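Local coordinates for intimin adherence protein (PDB 3NCX) that probably mediates attachment of enterohaemorrhagic E. coli to host cells by binding the translocated receptor Tir through its C-terminal lectin-like domain, at residues V76-A79 and Q85-S88; P94-K99 and S125-S130; K102-Y105 and S111-K114; S162-L167 and P181-V186. The protein carries 1 engineered substitution. All blocks are in the same frame, centred on the assembly; numbering follows the deposited sequence.

Contact 1: residues V76-A79 and Q85-S88; sequences VIKA and QTVS
Ala79 and Val87 face each other as a hydrogen-bonded antiparallel pair and exchange both of their backbone bonds: Ala79 N donates to Val87 O at 3.0 Å, and Val87 N returns a bond to Ala79 O at 3.1 Å. Both are nearly straight, with N-H...O angles of 164° and 161°. Next to them, Lys78 and Ser88 form the non-hydrogen-bonded pair, and their side chains share one face. Ser88 OG lies alongside the extended aliphatic chain of Lys78, 3.6 Å from Lys78 CG and 3.5 Å from Lys78 CE, while Thr86 CG2 meets Lys78 CD at 4.0 Å, the two side chains crossing at a slant. Val76 CG1, held anti to its backbone N (chi1 166°), reaches Ser88 OG at 3.9 Å. This is a beta hairpin of the Ig-like domain: strand 75-81 runs in the middle of a three-stranded antiparallel sheet and strand 86-91 along its border. CA-H...O contacts support the main-chain bonds, among them Lys78 CA to Val87 O at 3.3 Å. The other face, carrying Ala79 and Val87, packs on Ile13, and Ala79 also meets Trp51 of strand 49-53. Near the turn, Thr86 OG1 is hydrogen-bonded to Thr80 OG1, while Gln85 NE2 donates to Asp83 OD1 and Gln85 OE1 accepts from Leu11 N.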
# COMPACT_ATOMS: atom_id res chain seq x y z
N VAL A 76 5.27 4.74 14.34
CA VAL A 76 5.35 3.66 15.32
C VAL A 76 3.96 3.11 15.65
O VAL A 76 3.02 3.87 15.89
CB VAL A 76 6.02 4.13 16.63
CG1 VAL A 76 5.78 3.12 17.74
CG2 VAL A 76 7.51 4.35 16.40
N ILE A 77 3.86 1.79 15.66
CA ILE A 77 2.62 1.11 16.03
C ILE A 77 2.82 0.34 17.33
O ILE A 77 3.79 -0.40 17.47
CB ILE A 77 2.16 0.14 14.93
CG1 ILE A 77 1.95 0.90 13.62
CG2 ILE A 77 0.89 -0.59 15.36
CD1 ILE A 77 1.57 0.01 12.46
N LYS A 78 1.90 0.52 18.27
CA LYS A 78 2.01 -0.13 19.57
C LYS A 78 0.90 -1.14 19.82
O LYS A 78 -0.27 -0.89 19.54
CB LYS A 78 2.03 0.91 20.69
CG LYS A 78 3.32 1.72 20.77
CD LYS A 78 3.31 2.67 21.96
CE LYS A 78 4.62 3.42 22.08
NZ LYS A 78 4.58 4.45 23.15
N ALA A 79 1.29 -2.30 20.34
CA ALA A 79 0.33 -3.33 20.73
C ALA A 79 0.34 -3.50 22.24
O ALA A 79 1.39 -3.66 22.85
CB ALA A 79 0.67 -4.65 20.05
N GLN A 85 1.08 -5.13 29.07
CA GLN A 85 2.35 -5.07 28.35
C GLN A 85 2.18 -4.24 27.08
O GLN A 85 1.15 -4.30 26.42
CB GLN A 85 2.85 -6.47 27.99
CG GLN A 85 3.34 -7.29 29.17
CD GLN A 85 4.07 -8.55 28.74
OE1 GLN A 85 5.23 -8.50 28.35
NE2 GLN A 85 3.38 -9.68 28.82
N THR A 86 3.21 -3.47 26.74
CA THR A 86 3.18 -2.66 25.53
C THR A 86 4.47 -2.80 24.74
O THR A 86 5.57 -2.68 25.29
CB THR A 86 2.92 -1.17 25.85
OG1 THR A 86 1.58 -1.02 26.34
CG2 THR A 86 3.09 -0.32 24.60
N VAL A 87 4.33 -3.08 23.45
CA VAL A 87 5.47 -3.28 22.57
C VAL A 87 5.34 -2.44 21.31
O VAL A 87 4.24 -2.26 20.78
CB VAL A 87 5.62 -4.77 22.21
CG1 VAL A 87 6.12 -4.94 20.78
CG2 VAL A 87 6.54 -5.47 23.20
N SER A 88 6.46 -1.91 20.83
CA SER A 88 6.47 -1.05 19.66
C SER A 88 6.94 -1.77 18.40
O SER A 88 7.86 -2.59 18.44
CB SER A 88 7.35 0.18 19.89
OG SER A 88 6.82 1.01 20.91

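Contact 2: residues P94-K99 and S125-S130; sequences PSYMIK and SDIYDS
Tyr96 OH is gripped from two directions: it gives its proton to Val123 O, just before segment 125-130, and it accepts a hydrogen bond from a water 3.1 Å away that sits at the edge of the ring, in its plane. The same water donates to Asp126 OD2 at 2.9 Å, bridging the phenol to the helix. Ring and carboxylate lie nearly parallel, their planes 15° apart, although the two side chains cross at about a right angle and the direct approach, Tyr96 OH to Asp126 CB, is 4.1 Å. Beside this polar bridge Ile127 does the packing. Its CB points toward the strand, and with chi1 at -77° and an extended second torsion CD1 becomes the touching atom. That methyl meets Tyr96 CE1 at 3.8 Å, at the ring edge and near its plane, and packs on CB, CG1 and CD1 of Ile98. Strand 97-103 thus packs against helix 121-131 inside the C-type lectin-like domain, with Leu33 of the neighbouring strand 32-33 touching both isoleucines. Within the helix Ser130 OG donates to Asp126 O at 2.9 Å, a side-chain bond one turn back. The chemistry is therefore split: branched aliphatic carbons fill the inner part, while the phenol, with a donor and an acceptor role both used, links to a probably ionised carboxylate through water.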
# COMPACT_ATOMS: atom_id res chain seq x y z
N PRO A 94 8.80 4.42 3.03
CA PRO A 94 9.11 3.74 1.77
C PRO A 94 10.04 4.56 0.88
O PRO A 94 10.16 5.77 1.07
CB PRO A 94 7.74 3.62 1.11
CG PRO A 94 7.00 4.81 1.60
CD PRO A 94 7.45 5.01 3.02
N SER A 95 10.68 3.90 -0.08
CA SER A 95 11.44 4.61 -1.09
C SER A 95 10.47 5.45 -1.91
O SER A 95 10.77 6.60 -2.26
CB SER A 95 12.19 3.63 -2.00
OG SER A 95 11.30 2.72 -2.62
N TYR A 96 9.31 4.88 -2.21
CA TYR A 96 8.23 5.62 -2.86
C TYR A 96 6.88 4.99 -2.56
O TYR A 96 6.79 3.80 -2.23
CB TYR A 96 8.46 5.73 -4.37
CG TYR A 96 8.30 4.43 -5.13
CD1 TYR A 96 7.04 3.91 -5.42
CD2 TYR A 96 9.41 3.73 -5.59
CE1 TYR A 96 6.90 2.73 -6.13
CE2 TYR A 96 9.28 2.55 -6.30
CZ TYR A 96 8.02 2.06 -6.57
OH TYR A 96 7.88 0.88 -7.27
N MET A 97 5.82 5.79 -2.68
CA MET A 97 4.47 5.29 -2.49
C MET A 97 3.58 5.71 -3.66
O MET A 97 3.69 6.83 -4.16
CB MET A 97 3.88 5.81 -1.18
CG MET A 97 2.48 5.30 -0.89
SD MET A 97 1.70 6.18 0.47
CE MET A 97 1.65 7.84 -0.19
N ILE A 98 2.71 4.81 -4.09
CA ILE A 98 1.84 5.06 -5.23
C ILE A 98 0.46 5.56 -4.79
O ILE A 98 -0.19 4.97 -3.93
CB ILE A 98 1.69 3.80 -6.11
CG1 ILE A 98 2.48 3.98 -7.41
CG2 ILE A 98 0.24 3.52 -6.43
CD1 ILE A 98 3.96 4.17 -7.19
N LYS A 99 0.03 6.67 -5.39
CA LYS A 99 -1.29 7.23 -5.12
C LYS A 99 -2.17 7.12 -6.35
O LYS A 99 -1.69 7.22 -7.48
CB LYS A 99 -1.18 8.70 -4.71
CG LYS A 99 -0.48 8.96 -3.39
CD LYS A 99 -0.57 10.43 -3.01
CE LYS A 99 0.21 10.73 -1.74
NZ LYS A 99 0.14 12.17 -1.37
N SER A 125 4.46 -2.38 -11.70
CA SER A 125 4.40 -3.84 -11.62
C SER A 125 5.09 -4.35 -10.36
O SER A 125 4.70 -5.38 -9.81
CB SER A 125 5.03 -4.48 -12.86
OG SER A 125 6.40 -4.13 -12.98
N ASP A 126 6.11 -3.63 -9.90
CA ASP A 126 6.81 -3.98 -8.68
C ASP A 126 5.88 -3.89 -7.48
O ASP A 126 6.02 -4.64 -6.51
CB ASP A 126 8.03 -3.08 -8.47
CG ASP A 126 9.26 -3.60 -9.17
OD1 ASP A 126 9.12 -4.47 -10.06
OD2 ASP A 126 10.37 -3.13 -8.84
N ILE A 127 4.93 -2.97 -7.54
CA ILE A 127 3.97 -2.81 -6.47
C ILE A 127 2.98 -3.96 -6.44
O ILE A 127 2.55 -4.40 -5.37
CB ILE A 127 3.24 -1.46 -6.57
CG1 ILE A 127 4.15 -0.35 -6.05
CG2 ILE A 127 1.94 -1.49 -5.77
CD1 ILE A 127 3.49 1.00 -5.95
N TYR A 128 2.63 -4.47 -7.61
CA TYR A 128 1.75 -5.63 -7.70
C TYR A 128 2.44 -6.85 -7.09
O TYR A 128 1.82 -7.65 -6.39
CB TYR A 128 1.35 -5.92 -9.14
CG TYR A 128 0.45 -7.13 -9.28
CD1 TYR A 128 -0.93 -6.98 -9.33
CD2 TYR A 128 0.98 -8.41 -9.32
CE1 TYR A 128 -1.75 -8.09 -9.45
CE2 TYR A 128 0.17 -9.51 -9.43
CZ TYR A 128 -1.20 -9.35 -9.50
OH TYR A 128 -2.01 -10.46 -9.61
N ASP A 129 3.74 -6.99 -7.36
CA ASP A 129 4.51 -8.11 -6.82
C ASP A 129 4.58 -8.04 -5.30
O ASP A 129 4.62 -9.06 -4.63
CB ASP A 129 5.93 -8.13 -7.41
CG ASP A 129 5.96 -8.52 -8.87
OD1 ASP A 129 4.99 -9.16 -9.34
OD2 ASP A 129 6.95 -8.21 -9.55
N SER A 130 4.60 -6.82 -4.78
CA SER A 130 4.76 -6.61 -3.34
C SER A 130 3.43 -6.62 -2.59
O SER A 130 3.39 -6.94 -1.40
CB SER A 130 5.49 -5.29 -3.07
OG SER A 130 6.75 -5.26 -3.72
O HOH W 1 10.68 -0.30 -8.10

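Contact 3: residues K102-Y105 and S111-K114; sequences KQAY and SICK
Ile112 points its extended arm at strand 97-103 and its loop continuation, and a single methyl, CD1, makes its closest approach to both partners. Lys102 comes at it from one direction, its side chain running at about a right angle to that of Ile112. Lys102 CG lies between the backbone N and the carbonyl carbon (chi1 52°), and a bend at the last torsion (chi4 60°) turns the ammonium end in over the isoleucine. NZ is modelled 3.2 Å from Ile112 CD1, a value too short to be read closely at 2.6 Å resolution, and 4.1 Å from Ile112 CG1. Ala104 approaches from another quarter: its CB is aimed at the helix and lies 4.0 Å from Ile112 CD1. Seen from that methyl, Lys102 NZ and Ala104 CB stand roughly 90° apart, so the arm of Ile112 fits a corner made by Lys102 at the strand end and Ala104 just past it. The backbone holds this corner in place, since Lys102 and Ala104 are hydrogen-bonded to Ala185 and Val183, and Ala104 O accepts a bond from Trp149 NE1. Tyr105 is the N-cap residue just before helix 106-112, which ends in a Schellman motif: Lys114 has positive phi, Asn115 N bonds to Met110 O, and Lys114 N to Ser111 O at 2.9 Å. Just past the helix, Cys113 is joined to Cys187 of strand 184-188 by a disulfide, matching the canonical link of C-type lectin-like domains between the first helix and the final strand.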
# COMPACT_ATOMS: atom_id res chain seq x y z
N LYS A 102 -7.99 10.73 -9.65
CA LYS A 102 -9.10 10.52 -10.57
C LYS A 102 -8.61 10.21 -11.99
O LYS A 102 -7.42 10.34 -12.29
CB LYS A 102 -10.03 11.73 -10.57
CG LYS A 102 -9.34 13.07 -10.80
CD LYS A 102 -10.35 14.20 -10.84
CE LYS A 102 -9.67 15.56 -10.85
NZ LYS A 102 -8.79 15.74 -12.04
N GLN A 103 -9.54 9.80 -12.85
CA GLN A 103 -9.22 9.50 -14.24
C GLN A 103 -9.04 10.78 -15.04
O GLN A 103 -9.74 11.77 -14.81
CB GLN A 103 -10.32 8.64 -14.87
CG GLN A 103 -10.57 7.32 -14.15
CD GLN A 103 -11.63 6.48 -14.83
OE1 GLN A 103 -12.27 6.91 -15.78
NE2 GLN A 103 -11.82 5.26 -14.34
N ALA A 104 -8.10 10.76 -15.98
CA ALA A 104 -7.79 11.93 -16.79
C ALA A 104 -6.98 11.55 -18.02
O ALA A 104 -6.51 10.41 -18.13
CB ALA A 104 -7.03 12.96 -15.96
N TYR A 105 -6.81 12.49 -18.94
CA TYR A 105 -5.95 12.27 -20.10
C TYR A 105 -4.50 12.46 -19.68
O TYR A 105 -4.23 13.05 -18.64
CB TYR A 105 -6.32 13.22 -21.24
CG TYR A 105 -7.74 13.07 -21.73
CD1 TYR A 105 -8.43 11.88 -21.58
CD2 TYR A 105 -8.39 14.13 -22.36
CE1 TYR A 105 -9.72 11.74 -22.02
CE2 TYR A 105 -9.69 14.00 -22.81
CZ TYR A 105 -10.35 12.80 -22.64
OH TYR A 105 -11.65 12.67 -23.09
N SER A 111 -0.10 17.08 -14.90
CA SER A 111 -0.23 18.23 -14.02
C SER A 111 -0.81 17.83 -12.66
O SER A 111 -0.37 18.32 -11.62
CB SER A 111 -1.10 19.32 -14.67
OG SER A 111 -2.43 18.87 -14.84
N ILE A 112 -1.80 16.94 -12.68
CA ILE A 112 -2.38 16.44 -11.44
C ILE A 112 -1.31 15.85 -10.53
O ILE A 112 -1.25 16.16 -9.35
CB ILE A 112 -3.45 15.36 -11.72
CG1 ILE A 112 -4.67 15.99 -12.38
CG2 ILE A 112 -3.83 14.65 -10.44
CD1 ILE A 112 -5.75 14.99 -12.73
N CYS A 113 -0.46 15.00 -11.10
CA CYS A 113 0.61 14.36 -10.34
C CYS A 113 1.87 15.22 -10.33
O CYS A 113 2.95 14.73 -10.02
CB CYS A 113 0.92 12.98 -10.91
SG CYS A 113 -0.41 11.77 -10.70
N LYS A 114 1.71 16.50 -10.65
CA LYS A 114 2.84 17.42 -10.68
C LYS A 114 4.06 16.77 -11.32
O LYS A 114 5.17 16.83 -10.78
CB LYS A 114 3.17 17.91 -9.26
CG LYS A 114 2.11 18.82 -8.66
CD LYS A 114 2.59 19.44 -7.36
CE LYS A 114 1.58 20.44 -6.81
NZ LYS A 114 2.06 21.12 -5.58

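Contact 4: residues S162-L167 and P181-V186; sequences SSTYNL and PNVYAV
Thr164 and Val183 lie where two backbones pass at a steep angle, the run 164-167 and the run 183-186 being inclined at 67° to each other, with the CA atoms of Thr164 and Val183 8.4 Å apart. The contact joins two sheets of the C-type lectin-like domain, one containing strand 161-166 between strands 147-149 and 172-177, the other containing strand 184-188 beside strand 97-103. Contact is made at two separate points, both buried and both between methyl groups. At the first, Thr164 CG2 faces Val183 CG1 at 4.3 Å. A chi1 of 60° puts the hydroxyl of Thr164 between its backbone N and carbonyl carbon, where OG1 makes a weak hydrogen bond to Leu173 O and leaves the methyl to meet the valine. Trp149 covers Val183, and Val186 rests on Ala148 and Ile98, so side chains of both sheets fill the same interior. At the second point, just past the strand end, Leu167 CB is directed at the other segment and CD1 comes to rest 4.2 Å from Val186 CG2.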
# COMPACT_ATOMS: atom_id res chain seq x y z
N SER A 162 1.04 6.90 -25.09
CA SER A 162 1.75 6.52 -23.89
C SER A 162 1.24 5.18 -23.40
O SER A 162 0.03 4.96 -23.36
CB SER A 162 1.58 7.59 -22.81
OG SER A 162 2.42 7.33 -21.70
N SER A 163 2.15 4.29 -23.04
CA SER A 163 1.78 2.97 -22.56
C SER A 163 1.13 3.03 -21.18
O SER A 163 1.27 4.02 -20.46
CB SER A 163 2.99 2.05 -22.55
OG SER A 163 4.07 2.65 -21.85
N THR A 164 0.43 1.96 -20.81
CA THR A 164 -0.26 1.90 -19.52
C THR A 164 -0.08 0.55 -18.85
O THR A 164 0.29 -0.43 -19.48
CB THR A 164 -1.77 2.17 -19.67
OG1 THR A 164 -2.35 1.18 -20.54
CG2 THR A 164 -2.03 3.56 -20.25
N TYR A 165 -0.35 0.51 -17.55
CA TYR A 165 -0.28 -0.72 -16.78
C TYR A 165 -1.43 -0.77 -15.77
O TYR A 165 -1.72 0.22 -15.10
CB TYR A 165 1.06 -0.83 -16.05
CG TYR A 165 1.19 -2.07 -15.20
CD1 TYR A 165 1.47 -3.31 -15.77
CD2 TYR A 165 1.03 -2.01 -13.82
CE1 TYR A 165 1.59 -4.45 -14.99
CE2 TYR A 165 1.15 -3.15 -13.03
CZ TYR A 165 1.43 -4.36 -13.63
OH TYR A 165 1.55 -5.50 -12.85
N ASN A 166 -2.08 -1.92 -15.68
CA ASN A 166 -3.23 -2.08 -14.79
C ASN A 166 -2.84 -2.67 -13.44
O ASN A 166 -2.28 -3.76 -13.37
CB ASN A 166 -4.30 -2.94 -15.46
CG ASN A 166 -5.64 -2.86 -14.77
OD1 ASN A 166 -5.72 -2.87 -13.54
ND2 ASN A 166 -6.71 -2.77 -15.55
N LEU A 167 -3.14 -1.94 -12.37
CA LEU A 167 -2.73 -2.33 -11.02
C LEU A 167 -3.53 -3.50 -10.45
O LEU A 167 -3.25 -3.97 -9.35
CB LEU A 167 -2.81 -1.13 -10.07
CG LEU A 167 -1.83 0.00 -10.37
CD1 LEU A 167 -2.11 1.21 -9.49
CD2 LEU A 167 -0.40 -0.48 -10.17
N PRO A 181 -10.10 7.90 -22.35
CA PRO A 181 -10.83 7.87 -21.09
C PRO A 181 -10.55 6.59 -20.30
O PRO A 181 -9.88 5.69 -20.81
CB PRO A 181 -12.29 7.90 -21.54
CG PRO A 181 -12.27 7.24 -22.87
CD PRO A 181 -10.98 7.66 -23.51
N ASN A 182 -11.06 6.52 -19.08
CA ASN A 182 -10.93 5.33 -18.24
C ASN A 182 -9.50 5.03 -17.80
O ASN A 182 -9.16 3.88 -17.52
CB ASN A 182 -11.53 4.11 -18.95
CG ASN A 182 -13.00 4.29 -19.29
OD1 ASN A 182 -13.37 4.34 -20.46
ND2 ASN A 182 -13.83 4.40 -18.27
N VAL A 183 -8.66 6.05 -17.74
CA VAL A 183 -7.28 5.88 -17.29
C VAL A 183 -7.00 6.74 -16.06
O VAL A 183 -7.19 7.96 -16.09
CB VAL A 183 -6.27 6.23 -18.39
CG1 VAL A 183 -4.86 5.91 -17.93
CG2 VAL A 183 -6.60 5.48 -19.67
N TYR A 184 -6.55 6.10 -14.98
CA TYR A 184 -6.31 6.80 -13.72
C TYR A 184 -4.97 7.52 -13.70
O TYR A 184 -3.98 7.04 -14.25
CB TYR A 184 -6.38 5.82 -12.55
CG TYR A 184 -7.79 5.39 -12.20
CD1 TYR A 184 -8.38 4.32 -12.86
CD2 TYR A 184 -8.52 6.05 -11.23
CE1 TYR A 184 -9.67 3.92 -12.55
CE2 TYR A 184 -9.81 5.66 -10.92
CZ TYR A 184 -10.38 4.59 -11.58
OH TYR A 184 -11.66 4.20 -11.27
N ALA A 185 -4.95 8.68 -13.05
CA ALA A 185 -3.71 9.42 -12.84
C ALA A 185 -3.04 8.92 -11.57
O ALA A 185 -3.44 9.30 -10.46
CB ALA A 185 -3.98 10.91 -12.76
N VAL A 186 -2.03 8.07 -11.72
CA VAL A 186 -1.32 7.52 -10.57
C VAL A 186 -0.04 8.29 -10.28
O VAL A 186 0.90 8.29 -11.08
CB VAL A 186 -1.00 6.02 -10.76
CG1 VAL A 186 -0.16 5.51 -9.60
CG2 VAL A 186 -2.28 5.21 -10.88

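Along the chain, contact 1 closes first, in the Ig-like domain, and its strand 86-91 is followed directly by strand 97-103, which lies in the lectin-like domain. Contact 2 lies about 26 Å from contact 1 between centres. Contact 3 is nested in the loop closed by contact 2, and both use strand 97-103, with centres 19 Å apart. Contact 4 comes last and stands 10 Å from contact 3, centre to centre. Strand 184-188 pairs with strand 97-103, bringing contacts 2, 3 and 4 onto one sheet; Ser125 and Tyr128 also pack on the Tyr165 hydroxyl. One hairpin thus belongs to the elongated stem, while the other three contacts lie within the C-terminal domain, the probable receptor-binding end.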